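Side-chain contacts in five-membered-cyclitol-phosphate synthase (Streptomyces citricolor, PDB 6K96), which is probably a synthase related to the myo-inositol-1-phosphate synthases, and binds nicotinamide-adenine-dinucleotide and a sodium ion: residues Leu188-Val193 with Gln234-Ala239; Arg195-Leu200 with Leu270-Leu275. One frame throughout, in Å; residues are numbered along the deposited sequence.

Contact 1. Residues Leu188-Val193 with Gln234-Ala239; sequences LGTSVV and QSKINA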
loop_
_atom_site.group_PDB
_atom_site.type_symbol
_atom_site.label_atom_id
_atom_site.label_comp_id
_atom_site.label_asym_id
_atom_site.label_seq_id
_atom_site.Cartn_x
_atom_site.Cartn_y
_atom_site.Cartn_z
ATOM N N LEU B 188 -12.942 3.184 -15.496
ATOM C CA LEU B 188 -12.050 3.858 -14.518
ATOM C C LEU B 188 -10.613 3.439 -14.772
ATOM O O LEU B 188 -10.193 2.363 -14.381
ATOM C CB LEU B 188 -12.420 3.561 -13.062
ATOM C CG LEU B 188 -11.515 4.323 -12.088
ATOM C CD1 LEU B 188 -11.726 5.833 -12.207
ATOM C CD2 LEU B 188 -11.719 3.865 -10.663
ATOM N N GLY B 189 -9.866 4.333 -15.367
ATOM C CA GLY B 189 -8.542 3.955 -15.863
ATOM C C GLY B 189 -7.462 4.456 -14.977
ATOM O O GLY B 189 -7.670 5.483 -14.339
ATOM N N THR B 190 -6.336 3.755 -15.014
ATOM C CA THR B 190 -5.112 4.090 -14.279
ATOM C C THR B 190 -4.853 5.585 -14.396
ATOM O O THR B 190 -4.494 6.230 -13.354
ATOM C CB THR B 190 -3.985 3.244 -14.863
ATOM O OG1 THR B 190 -4.466 1.905 -15.015
ATOM C CG2 THR B 190 -2.758 3.303 -13.993
ATOM N N SER B 191 -4.954 6.093 -15.642
ATOM C CA SER B 191 -4.388 7.402 -16.033
ATOM C C SER B 191 -5.285 8.528 -15.495
ATOM O O SER B 191 -4.751 9.594 -15.085
ATOM C CB SER B 191 -4.113 7.457 -17.545
ATOM O OG SER B 191 -2.729 7.083 -17.858
ATOM N N VAL B 192 -6.603 8.337 -15.474
ATOM C CA VAL B 192 -7.493 9.362 -14.875
ATOM C C VAL B 192 -7.217 9.418 -13.370
ATOM O O VAL B 192 -7.177 10.525 -12.858
ATOM C CB VAL B 192 -8.976 9.118 -15.204
ATOM C CG1 VAL B 192 -9.551 7.873 -14.499
ATOM C CG2 VAL B 192 -9.786 10.350 -14.835
ATOM N N VAL B 193 -6.948 8.309 -12.695
ATOM C CA VAL B 193 -6.568 8.367 -11.253
ATOM C C VAL B 193 -5.240 9.090 -11.112
ATOM O O VAL B 193 -5.144 9.963 -10.298
ATOM C CB VAL B 193 -6.463 7.013 -10.534
ATOM C CG1 VAL B 193 -6.060 7.224 -9.085
ATOM C CG2 VAL B 193 -7.730 6.208 -10.626
ATOM N N GLN B 234 2.557 6.636 -24.910
ATOM C CA GLN B 234 2.754 8.104 -25.084
ATOM C C GLN B 234 1.493 8.869 -24.640
ATOM O O GLN B 234 1.620 9.936 -23.995
ATOM C CB GLN B 234 3.110 8.378 -26.553
ATOM C CG GLN B 234 3.430 9.836 -26.821
ATOM C CD GLN B 234 4.515 10.310 -25.888
ATOM O OE1 GLN B 234 4.243 10.947 -24.857
ATOM N NE2 GLN B 234 5.742 9.937 -26.222
ATOM N N SER B 235 0.327 8.347 -25.032
ATOM C CA SER B 235 -1.038 8.745 -24.592
ATOM C C SER B 235 -1.079 8.903 -23.062
ATOM O O SER B 235 -1.683 9.884 -22.581
ATOM C CB SER B 235 -2.077 7.741 -25.084
ATOM O OG SER B 235 -2.252 7.845 -26.500
ATOM N N LYS B 236 -0.441 7.984 -22.330
ATOM C CA LYS B 236 -0.416 7.958 -20.841
ATOM C C LYS B 236 0.338 9.186 -20.295
ATOM O O LYS B 236 -0.147 9.761 -19.279
ATOM C CB LYS B 236 0.183 6.637 -20.342
ATOM C CG LYS B 236 -0.579 5.367 -20.726
ATOM C CD LYS B 236 -0.285 4.154 -19.839
ATOM C CE LYS B 236 -1.411 3.142 -19.743
ATOM N NZ LYS B 236 -2.126 3.241 -18.440
ATOM N N ILE B 237 1.463 9.575 -20.921
ATOM C CA ILE B 237 2.442 10.556 -20.343
ATOM C C ILE B 237 1.992 11.983 -20.714
ATOM O O ILE B 237 2.344 12.950 -19.962
ATOM C CB ILE B 237 3.919 10.204 -20.692
ATOM C CG1 ILE B 237 4.862 11.415 -20.588
ATOM C CG2 ILE B 237 4.064 9.481 -22.027
ATOM C CD1 ILE B 237 5.271 11.776 -19.158
ATOM N N ASN B 238 1.211 12.091 -21.801
ATOM C CA ASN B 238 0.525 13.327 -22.276
ATOM C C ASN B 238 -0.580 13.724 -21.278
ATOM O O ASN B 238 -0.636 14.941 -20.875
ATOM C CB ASN B 238 -0.081 13.117 -23.672
ATOM C CG ASN B 238 0.910 13.208 -24.818
ATOM O OD1 ASN B 238 1.875 13.972 -24.768
ATOM N ND2 ASN B 238 0.637 12.470 -25.883
ATOM N N ALA B 239 -1.419 12.726 -20.937
ATOM C CA ALA B 239 -2.491 12.737 -19.903
ATOM C C ALA B 239 -2.024 13.532 -18.679
ATOM O O ALA B 239 -2.800 14.378 -18.176
ATOM C CB ALA B 239 -2.907 11.331 -19.503
#

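Contact 2. Residues Arg195-Leu200 with Leu270-Leu275; sequences RALLGL and LNIEGL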
loop_
_atom_site.group_PDB
_atom_site.type_symbol
_atom_site.label_atom_id
_atom_site.label_comp_id
_atom_site.label_asym_id
_atom_site.label_seq_id
_atom_site.Cartn_x
_atom_site.Cartn_y
_atom_site.Cartn_z
ATOM N N ARG B 195 -3.732 11.191 -12.973
ATOM C CA ARG B 195 -3.870 12.572 -13.490
ATOM C C ARG B 195 -4.611 13.416 -12.448
ATOM O O ARG B 195 -4.230 14.550 -12.277
ATOM C CB ARG B 195 -4.530 12.461 -14.882
ATOM C CG ARG B 195 -4.962 13.763 -15.533
ATOM C CD ARG B 195 -5.855 13.511 -16.759
ATOM N NE ARG B 195 -6.172 14.813 -17.352
ATOM C CZ ARG B 195 -5.784 15.259 -18.560
ATOM N NH1 ARG B 195 -5.111 14.483 -19.397
ATOM N NH2 ARG B 195 -6.103 16.488 -18.944
ATOM N N ALA B 196 -5.670 12.868 -11.839
ATOM C CA ALA B 196 -6.496 13.562 -10.839
ATOM C C ALA B 196 -5.606 13.921 -9.645
ATOM O O ALA B 196 -5.739 15.060 -9.125
ATOM C CB ALA B 196 -7.664 12.702 -10.408
ATOM N N LEU B 197 -4.749 12.999 -9.214
ATOM C CA LEU B 197 -3.906 13.197 -8.018
ATOM C C LEU B 197 -2.866 14.241 -8.345
ATOM O O LEU B 197 -2.582 15.076 -7.473
ATOM C CB LEU B 197 -3.288 11.878 -7.533
ATOM C CG LEU B 197 -4.302 10.943 -6.870
ATOM C CD1 LEU B 197 -3.751 9.562 -6.556
ATOM C CD2 LEU B 197 -4.877 11.585 -5.629
ATOM N N LEU B 198 -2.290 14.188 -9.548
ATOM C CA LEU B 198 -1.246 15.166 -9.939
ATOM C C LEU B 198 -1.917 16.521 -10.049
ATOM O O LEU B 198 -1.310 17.481 -9.552
ATOM C CB LEU B 198 -0.524 14.723 -11.207
ATOM C CG LEU B 198 0.571 13.683 -10.975
ATOM C CD1 LEU B 198 1.098 13.167 -12.328
ATOM C CD2 LEU B 198 1.732 14.245 -10.149
ATOM N N GLY B 199 -3.133 16.547 -10.595
ATOM C CA GLY B 199 -4.025 17.731 -10.651
ATOM C C GLY B 199 -4.130 18.438 -9.302
ATOM O O GLY B 199 -3.914 19.650 -9.274
ATOM N N LEU B 200 -4.450 17.680 -8.237
ATOM C CA LEU B 200 -4.587 18.111 -6.834
ATOM C C LEU B 200 -3.323 18.815 -6.373
ATOM O O LEU B 200 -3.462 19.947 -5.848
ATOM C CB LEU B 200 -4.788 16.899 -5.927
ATOM C CG LEU B 200 -6.202 16.370 -5.770
ATOM C CD1 LEU B 200 -6.274 15.507 -4.488
ATOM C CD2 LEU B 200 -7.242 17.509 -5.745
ATOM N N LEU B 270 0.935 3.346 -8.032
ATOM C CA LEU B 270 1.517 4.654 -8.359
ATOM C C LEU B 270 2.139 5.254 -7.109
ATOM O O LEU B 270 1.919 4.719 -6.007
ATOM C CB LEU B 270 0.530 5.509 -9.157
ATOM C CG LEU B 270 -0.681 6.050 -8.445
ATOM C CD1 LEU B 270 -0.243 7.243 -7.602
ATOM C CD2 LEU B 270 -1.789 6.424 -9.445
ATOM N N ASN B 271 3.129 6.091 -7.377
ATOM C CA ASN B 271 3.916 6.845 -6.380
ATOM C C ASN B 271 3.926 8.294 -6.836
ATOM O O ASN B 271 4.133 8.518 -8.041
ATOM C CB ASN B 271 5.357 6.363 -6.250
ATOM C CG ASN B 271 6.048 7.079 -5.115
ATOM O OD1 ASN B 271 6.914 7.919 -5.330
ATOM N ND2 ASN B 271 5.588 6.828 -3.900
ATOM N N ILE B 272 3.645 9.207 -5.917
ATOM C CA ILE B 272 3.795 10.669 -6.136
ATOM C C ILE B 272 4.547 11.220 -4.953
ATOM O O ILE B 272 4.213 10.850 -3.875
ATOM C CB ILE B 272 2.462 11.404 -6.325
ATOM C CG1 ILE B 272 1.681 10.877 -7.524
ATOM C CG2 ILE B 272 2.732 12.901 -6.381
ATOM C CD1 ILE B 272 0.219 11.061 -7.373
ATOM N N GLU B 273 5.574 12.011 -5.222
ATOM C CA GLU B 273 6.483 12.580 -4.213
ATOM C C GLU B 273 6.425 14.071 -4.424
ATOM O O GLU B 273 7.081 14.552 -5.315
ATOM C CB GLU B 273 7.910 12.041 -4.365
ATOM C CG GLU B 273 8.041 10.561 -4.035
ATOM C CD GLU B 273 7.690 10.155 -2.588
ATOM O OE1 GLU B 273 7.804 11.005 -1.631
ATOM O OE2 GLU B 273 7.285 8.958 -2.410
ATOM N N GLY B 274 5.644 14.769 -3.611
ATOM C CA GLY B 274 5.529 16.238 -3.680
ATOM C C GLY B 274 6.463 16.899 -2.712
ATOM O O GLY B 274 7.050 16.235 -1.858
ATOM N N LEU B 275 6.573 18.199 -2.815
ATOM C CA LEU B 275 7.289 18.998 -1.795
ATOM C C LEU B 275 6.329 20.130 -1.430
ATOM O O LEU B 275 5.629 20.678 -2.336
ATOM C CB LEU B 275 8.647 19.520 -2.289
ATOM C CG LEU B 275 9.594 18.476 -2.908
ATOM C CD1 LEU B 275 10.662 19.124 -3.797
ATOM C CD2 LEU B 275 10.255 17.609 -1.832
#

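Contact 1. Residues Leu188-Val193 with Gln234-Ala239
K236 carries this small helix-to-helix contact, lying against S191 with its aliphatic base and coming over T190 with its amino end; T190 and S191 belong to the opening turn of their helix, which has G189 at its N-cap position. Within helix 234-239, Q234 O accepts from both I237 N and N238 N. CG of K236 stands anti to its own carbonyl carbon (chi1 -62°), and the chain runs on until it bends at chi4 (-104°). K236 CB packs against S191 OG at 3.9 Å, and K236 CG lies alongside the same hydroxyl. At the far end, K236 NZ passes 4.0 Å from T190 CB, a van der Waals approach. K236 NZ is also 3.9 Å from S191 OG, too long for a polar bond; its hydrogen-bond partner is Q213 on strand 207-217. T190 likewise turns its OG1 to this strand, bonding to N215, so the polar ends of both side chains are tied to the sheet beneath, and it is K236 NZ, not the lysine carbons, that lies beside T190 CB. One turn after the lysine, A239 points its methyl group toward S191, with A239 CB 4.5 Å from S191 CB, a loose approach at the margin. This is side-by-side packing of two helices over one face of a mixed beta sheet, joined through strand 207-217.

Contact 2. Residues Arg195-Leu200 with Leu270-Leu275
I272 reaches from the strand to L197 and L198 on the helix, each of its two branches meeting a different leucine. This is alpha/beta packing: helix 195-200 lies almost parallel to strand 270-275, at 8° between directions and 10.2 Å between axes, with its leucines against one face of the mixed sheet. I272 has CG1 anti to its carbonyl carbon (chi1 -60°), which turns CG1 toward the helix, and the extended chi2 takes CD1 on to the base of L197; there I272 CD1 touches L197 CB at 3.6 Å. Its other branch, CG2, faces L198, whose side chain crosses that of the isoleucine at a slant and brings CD2 to 4.1 Å from I272 CG2. The tip of L197 leans the other way along the strand, where its CD1 meets the CD1 methyl of L270 at 4.3 Å, end to end. All four residues are buried. L198 also packs on L208 and L240, and L197 on L286, while V193 of the second subunit covers L197 as well, so the apolar layer continues into the assembly. Strand alternation puts L270 and I272 toward the helix and sends N271 and E273 to the other face of the sheet. On that face N271 ND2 also bonds D285, and E273 OE1 bonds S283. Between N271 and E273 themselves, N271 ND2 donates to E273 OE2 at 3.1 Å; the acceptor lies nearly in the amide plane, and the N-H approaches the carboxylate oxygen from its anti side, 23° out of the carboxylate plane.

Helix 190-203 supplies the first segment of both contacts, its opening turn to contact 1 and its middle to contact 2. From there the chain runs through strand 207-217 and helix 220-225 before helix 234-239 returns to close contact 1 across 40 intervening residues. Contact 2 opens inside that loop and closes beyond it, on strand 265-275, after 69 residues, so the two cross without nesting. Together they tie helix 190-203 to a neighbouring helix and to the mixed sheet. Their centres lie 13 Å apart, and they meet where R195 NH1 approaches A239 O. Both also border the second subunit.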